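Local coordinates for DUF4627 domain-containing protein (Bacteroides thetaiotaomicron, PDB 3SEE) that is of unknown function but probably binds sugars through a galactose-binding-like beta-sandwich domain, at residues M63-S68 against V212-V217; R84-L89 against L196-V201. One frame throughout, in Å; residues are numbered along the deposited sequence.

Interaction 1 (M63-S68 against V212-V217); sequences MKIDNS and VEISDV
I65 and I214 meet through their CD1 methyls on the buried face of an antiparallel strand pair, 63-66 against 212-217, within one of the two sheets of a galactose-binding-like beta sandwich. In I65, CG1 lies anti to the carbonyl carbon (chi1 -56°), which, with the chain extended to CD1, carries the methyl diagonally toward I214. A second conformer of I214 makes the short approach, 3.5 Å from I65 CD1 to I214 CD1, doubtful. Tightness rests rather on the buried face and the backbone. Apolar residues suit this face: beta-branched I65, V212 and I214 are good strand formers, and L81 of the facing sheet packs on I214 and on M63, a selenomethionine. Of four backbone hydrogen bonds, M63 and I214 exchange two, I65 and V212 two more, the straightest running 2.8 Å from N of I65 to O of V212 at 177°.

On the other, looser face K64 and E213, a non-hydrogen-bonded pair, lie side by side, CG to CG at 4.0 Å. In the K64 conformer described, NZ stays 4.6 Å from E213 OE1, and a water bridges them, weakly on the E213 side. An alanine in place of E213 would probably leave K64's aliphatic part without its neighbour and its ammonium without this water-relayed opposite charge. These long, flexible side chains suit a partly exposed face; their chemistry probably gives only a weak, shared electrostatic attraction, with K101 and E52 nearby.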
loop_
_atom_site.group_PDB
_atom_site.type_symbol
_atom_site.label_atom_id
_atom_site.label_comp_id
_atom_site.label_asym_id
_atom_site.label_seq_id
_atom_site.Cartn_x
_atom_site.Cartn_y
_atom_site.Cartn_z
HETATM N N MSE A 63 -7.374 8.844 7.531
HETATM C CA MSE A 63 -7.631 9.051 6.106
HETATM C C MSE A 63 -8.812 8.189 5.718
HETATM O O MSE A 63 -8.897 7.024 6.126
HETATM C CB MSE A 63 -6.449 8.627 5.265
HETATM C CG MSE A 63 -5.165 9.400 5.602
HETATM SE SE MSE A 63 -5.246 11.295 5.328
HETATM C CE MSE A 63 -5.564 11.346 3.433
ATOM N N LYS A 64 -9.734 8.732 4.931
ATOM C CA LYS A 64 -10.891 7.993 4.437
ATOM C C LYS A 64 -10.760 7.791 2.933
ATOM O O LYS A 64 -10.559 8.757 2.189
ATOM C CB LYS A 64 -12.186 8.741 4.759
ATOM C CG LYS A 64 -13.434 8.005 4.298
ATOM C CD LYS A 64 -14.686 8.819 4.468
ATOM C CE LYS A 64 -15.135 8.765 5.913
ATOM N NZ LYS A 64 -16.518 9.283 6.144
ATOM N N ILE A 65 -10.884 6.542 2.510
ATOM C CA ILE A 65 -10.891 6.152 1.103
ATOM C C ILE A 65 -12.332 5.784 0.781
ATOM O O ILE A 65 -12.833 4.729 1.172
ATOM C CB ILE A 65 -9.965 4.963 0.798
ATOM C CG1 ILE A 65 -8.529 5.275 1.245
ATOM C CG2 ILE A 65 -10.038 4.607 -0.703
ATOM C CD1 ILE A 65 -7.551 4.093 1.086
ATOM N N ASP A 66 -13.014 6.675 0.091
ATOM C CA ASP A 66 -14.465 6.575 -0.129
ATOM C C ASP A 66 -14.751 6.246 -1.579
ATOM O O ASP A 66 -14.638 7.123 -2.444
ATOM C CB ASP A 66 -15.138 7.884 0.298
ATOM C CG ASP A 66 -16.646 7.873 0.151
ATOM O OD1 ASP A 66 -17.204 6.985 -0.504
ATOM O OD2 ASP A 66 -17.258 8.827 0.685
ATOM N N ASN A 67 -15.082 4.981 -1.853
ATOM C CA ASN A 67 -15.410 4.516 -3.205
ATOM C C ASN A 67 -16.906 4.493 -3.499
ATOM O O ASN A 67 -17.346 3.759 -4.365
ATOM C CB ASN A 67 -14.834 3.110 -3.434
ATOM C CG ASN A 67 -13.334 3.052 -3.429
ATOM O OD1 ASN A 67 -12.644 4.046 -3.375
ATOM N ND2 ASN A 67 -12.825 1.834 -3.465
ATOM N N SER A 68 -17.664 5.342 -2.804
ATOM C CA SER A 68 -19.109 5.464 -3.104
ATOM C C SER A 68 -19.406 5.778 -4.573
ATOM O O SER A 68 -20.397 5.300 -5.135
ATOM C CB SER A 68 -19.738 6.562 -2.239
ATOM O OG SER A 68 -19.668 6.141 -0.909
ATOM N N VAL A 212 -13.336 2.867 3.504
ATOM C CA VAL A 212 -12.346 2.405 4.487
ATOM C C VAL A 212 -11.632 3.612 5.082
ATOM O O VAL A 212 -11.209 4.507 4.341
ATOM C CB VAL A 212 -11.335 1.420 3.828
ATOM C CG1 VAL A 212 -10.269 0.968 4.806
ATOM C CG2 VAL A 212 -12.062 0.204 3.223
ATOM N N GLU A 213 -11.486 3.618 6.392
ATOM C CA GLU A 213 -10.726 4.638 7.111
ATOM C C GLU A 213 -9.478 4.005 7.712
ATOM O O GLU A 213 -9.515 2.853 8.144
ATOM C CB GLU A 213 -11.605 5.249 8.180
ATOM C CG GLU A 213 -12.825 5.936 7.615
ATOM C CD GLU A 213 -13.859 6.208 8.671
ATOM O OE1 GLU A 213 -13.805 7.257 9.322
ATOM O OE2 GLU A 213 -14.742 5.339 8.872
ATOM N N ILE A 214 -8.386 4.767 7.690
ATOM C CA ILE A 214 -7.064 4.289 8.047
ATOM C C ILE A 214 -6.456 5.200 9.097
ATOM O O ILE A 214 -6.482 6.428 8.946
ATOM C CB ILE A 214 -6.161 4.310 6.785
ATOM C CG1 ILE A 214 -6.633 3.262 5.776
ATOM C CG2 ILE A 214 -4.678 4.096 7.139
ATOM C CD1 ILE A 214 -6.489 3.709 4.366
ATOM N N SER A 215 -5.886 4.611 10.140
ATOM C CA SER A 215 -5.197 5.399 11.142
ATOM C C SER A 215 -4.049 4.622 11.799
ATOM O O SER A 215 -4.029 3.399 11.746
ATOM C CB SER A 215 -6.172 5.927 12.205
ATOM O OG SER A 215 -5.557 6.946 12.986
ATOM N N ASP A 216 -3.089 5.334 12.396
ATOM C CA ASP A 216 -2.047 4.792 13.277
ATOM C C ASP A 216 -1.205 3.724 12.585
ATOM O O ASP A 216 -1.259 2.521 12.873
ATOM C CB ASP A 216 -2.628 4.278 14.575
ATOM C CG ASP A 216 -1.555 3.888 15.560
ATOM O OD1 ASP A 216 -0.449 4.497 15.485
ATOM O OD2 ASP A 216 -1.838 2.985 16.386
ATOM N N VAL A 217 -0.387 4.190 11.667
ATOM C CA VAL A 217 0.417 3.332 10.811
ATOM C C VAL A 217 1.843 3.211 11.306
ATOM O O VAL A 217 2.503 4.220 11.594
ATOM C CB VAL A 217 0.449 3.887 9.373
ATOM C CG1 VAL A 217 1.193 2.928 8.448
ATOM C CG2 VAL A 217 -0.971 4.216 8.856
HETATM O O HOH W 1 -16.337 9.312 8.701
#

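Interaction 2 (R84-L89 against L196-V201); sequences RITDGL and LKDCYV
R84-I85 and C199-Y200 pair antiparallel where strands 79-85 and 199-204 lie side by side in a sheet of the beta sandwich; 86-89 and 196-198 are the loop and helix end flanking them. R84 faces Y200 as a non-hydrogen-bonded pair, and I85 faces C199 as a hydrogen-bonded one, with N of I85 2.8 Å from O of C199 and a longer return bond. Beyond I85 the ladder of direct backbone bonds is interrupted though the chains stay close; a water links I85 O, G88 N and L196 O, and N of L89 then gives a nearly straight bond to O of L196, 2.9 Å long. G88 suits the turn because its backbone angles (phi 94°, psi 102°) would jam a side chain against the preceding carbonyl.

I85 and C199 point to the buried face, and L89 joins them from the loop, its CD1 3.7 Å from C199 SG. I85 CD1 meets V201 CG2 at 4.1 Å. Apolar residues suit this side, which F131 helps to cover. The opposite face carries a salt bridge. With CG anti to the backbone N (chi1 -176°) and the chain extended as far as NE, R84 reaches D198. Its NH1 turns to the carbonyls of S29 and A31, while T116 also bonds to D198 OD1. Guanidinium and carboxylate are nearly coplanar, and the side-on grip is two-pronged: R84 NE lies 2.8 Å from D198 OD1, and R84 NH2 2.8 Å from D198 OD2.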
loop_
_atom_site.group_PDB
_atom_site.type_symbol
_atom_site.label_atom_id
_atom_site.label_comp_id
_atom_site.label_asym_id
_atom_site.label_seq_id
_atom_site.Cartn_x
_atom_site.Cartn_y
_atom_site.Cartn_z
ATOM N N ARG A 84 6.369 7.874 0.718
ATOM C CA ARG A 84 7.675 7.570 0.157
ATOM C C ARG A 84 8.737 7.560 1.249
ATOM O O ARG A 84 8.719 8.440 2.132
ATOM C CB ARG A 84 7.991 8.592 -0.934
ATOM C CG ARG A 84 9.261 8.411 -1.711
ATOM C CD ARG A 84 9.383 9.528 -2.712
ATOM N NE ARG A 84 10.566 9.406 -3.550
ATOM C CZ ARG A 84 10.790 10.186 -4.593
ATOM N NH1 ARG A 84 9.971 11.186 -4.893
ATOM N NH2 ARG A 84 11.835 9.964 -5.370
ATOM N N ILE A 85 9.612 6.567 1.178
ATOM C CA ILE A 85 10.644 6.366 2.178
ATOM C C ILE A 85 12.015 6.364 1.501
ATOM O O ILE A 85 12.292 5.541 0.650
ATOM C CB ILE A 85 10.436 5.039 2.929
ATOM C CG1 ILE A 85 9.035 5.005 3.574
ATOM C CG2 ILE A 85 11.553 4.845 3.986
ATOM C CD1 ILE A 85 8.723 3.717 4.302
ATOM N N THR A 86 12.854 7.305 1.905
ATOM C CA THR A 86 14.207 7.465 1.364
ATOM C C THR A 86 15.270 7.370 2.445
ATOM O O THR A 86 16.406 7.717 2.208
ATOM C CB THR A 86 14.346 8.778 0.564
ATOM O OG1 THR A 86 13.959 9.880 1.411
ATOM C CG2 THR A 86 13.473 8.744 -0.675
ATOM N N ASP A 87 14.918 6.866 3.616
ATOM C CA ASP A 87 15.915 6.753 4.679
ATOM C C ASP A 87 16.936 5.638 4.447
ATOM O O ASP A 87 18.032 5.672 5.052
ATOM C CB ASP A 87 15.239 6.691 6.025
ATOM C CG ASP A 87 14.607 8.053 6.422
ATOM O OD1 ASP A 87 15.199 9.186 6.246
ATOM O OD2 ASP A 87 13.478 7.982 6.920
ATOM N N GLY A 88 16.624 4.700 3.552
ATOM C CA GLY A 88 17.521 3.600 3.230
ATOM C C GLY A 88 17.176 2.399 4.091
ATOM O O GLY A 88 17.531 2.332 5.267
ATOM N N LEU A 89 16.477 1.446 3.500
ATOM C CA LEU A 89 16.058 0.215 4.188
ATOM C C LEU A 89 17.165 -0.832 4.131
ATOM O O LEU A 89 17.957 -0.874 3.212
ATOM C CB LEU A 89 14.801 -0.339 3.536
ATOM C CG LEU A 89 13.586 0.570 3.580
ATOM C CD1 LEU A 89 12.454 -0.077 2.810
ATOM C CD2 LEU A 89 13.156 0.883 5.012
ATOM N N LEU A 196 15.568 -0.287 -2.127
ATOM C CA LEU A 196 15.908 -0.095 -0.732
ATOM C C LEU A 196 16.097 1.381 -0.398
ATOM O O LEU A 196 15.849 1.810 0.733
ATOM C CB LEU A 196 17.181 -0.865 -0.381
ATOM C CG LEU A 196 17.087 -2.396 -0.428
ATOM C CD1 LEU A 196 18.495 -2.987 -0.364
ATOM C CD2 LEU A 196 16.205 -2.970 0.685
ATOM N N LYS A 197 16.570 2.172 -1.363
ATOM C CA LYS A 197 16.852 3.588 -1.150
ATOM C C LYS A 197 15.682 4.505 -1.447
ATOM O O LYS A 197 15.685 5.666 -1.016
ATOM C CB LYS A 197 18.037 4.047 -1.982
ATOM C CG LYS A 197 19.284 3.268 -1.715
ATOM C CD LYS A 197 20.465 3.806 -2.554
ATOM C CE LYS A 197 21.707 2.905 -2.556
ATOM N NZ LYS A 197 21.856 1.927 -3.719
ATOM N N ASP A 198 14.676 4.031 -2.187
ATOM C CA ASP A 198 13.574 4.896 -2.605
ATOM C C ASP A 198 12.384 4.036 -3.000
ATOM O O ASP A 198 12.342 3.454 -4.094
ATOM C CB ASP A 198 14.025 5.795 -3.764
ATOM C CG ASP A 198 13.038 6.862 -4.095
ATOM O OD1 ASP A 198 11.957 6.941 -3.463
ATOM O OD2 ASP A 198 13.347 7.662 -5.016
ATOM N N CYS A 199 11.445 3.924 -2.070
ATOM C CA CYS A 199 10.243 3.135 -2.287
ATOM C C CYS A 199 9.078 3.878 -1.645
ATOM O O CYS A 199 9.281 4.915 -1.007
ATOM C CB CYS A 199 10.401 1.730 -1.684
ATOM S SG CYS A 199 10.571 1.696 0.121
ATOM N N TYR A 200 7.866 3.340 -1.804
ATOM C CA TYR A 200 6.734 3.877 -1.085
ATOM C C TYR A 200 5.817 2.776 -0.622
ATOM O O TYR A 200 5.634 1.759 -1.319
ATOM C CB TYR A 200 5.958 4.912 -1.916
ATOM C CG TYR A 200 5.476 4.454 -3.260
ATOM C CD1 TYR A 200 6.320 4.506 -4.357
ATOM C CD2 TYR A 200 4.187 3.988 -3.444
ATOM C CE1 TYR A 200 5.858 4.107 -5.604
ATOM C CE2 TYR A 200 3.741 3.594 -4.685
ATOM C CZ TYR A 200 4.601 3.622 -5.774
ATOM O OH TYR A 200 4.214 3.268 -7.040
ATOM N N VAL A 201 5.255 2.997 0.555
ATOM C CA VAL A 201 4.123 2.211 1.032
ATOM C C VAL A 201 2.835 2.743 0.406
ATOM O O VAL A 201 2.620 3.952 0.379
ATOM C CB VAL A 201 4.040 2.301 2.563
ATOM C CG1 VAL A 201 2.768 1.621 3.094
ATOM C CG2 VAL A 201 5.299 1.730 3.215
HETATM O O HOH W 2 14.455 4.001 1.749
HETATM O O HOH W 3 18.341 6.321 0.745
#

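Followed from the N terminus, the chain passes through 63-68 on strand 61-66 and then 84-89 at the end of the next strand, 79-85. It returns through 196-201, closing interaction 2, and the following strand, 211-221, closes interaction 1 with 212-217. Interaction 2 is therefore nested inside the loop that interaction 1 closes, and the two do not cross. Each joins neighbouring strands in a different sheet, interaction 1 in the eight-stranded antiparallel sheet and interaction 2 in the mixed one. Because the paired strands are more than 100 residues apart in sequence, early and late parts of the domain are tied together in both layers. The centres of the two contacts lie about 23 Å apart.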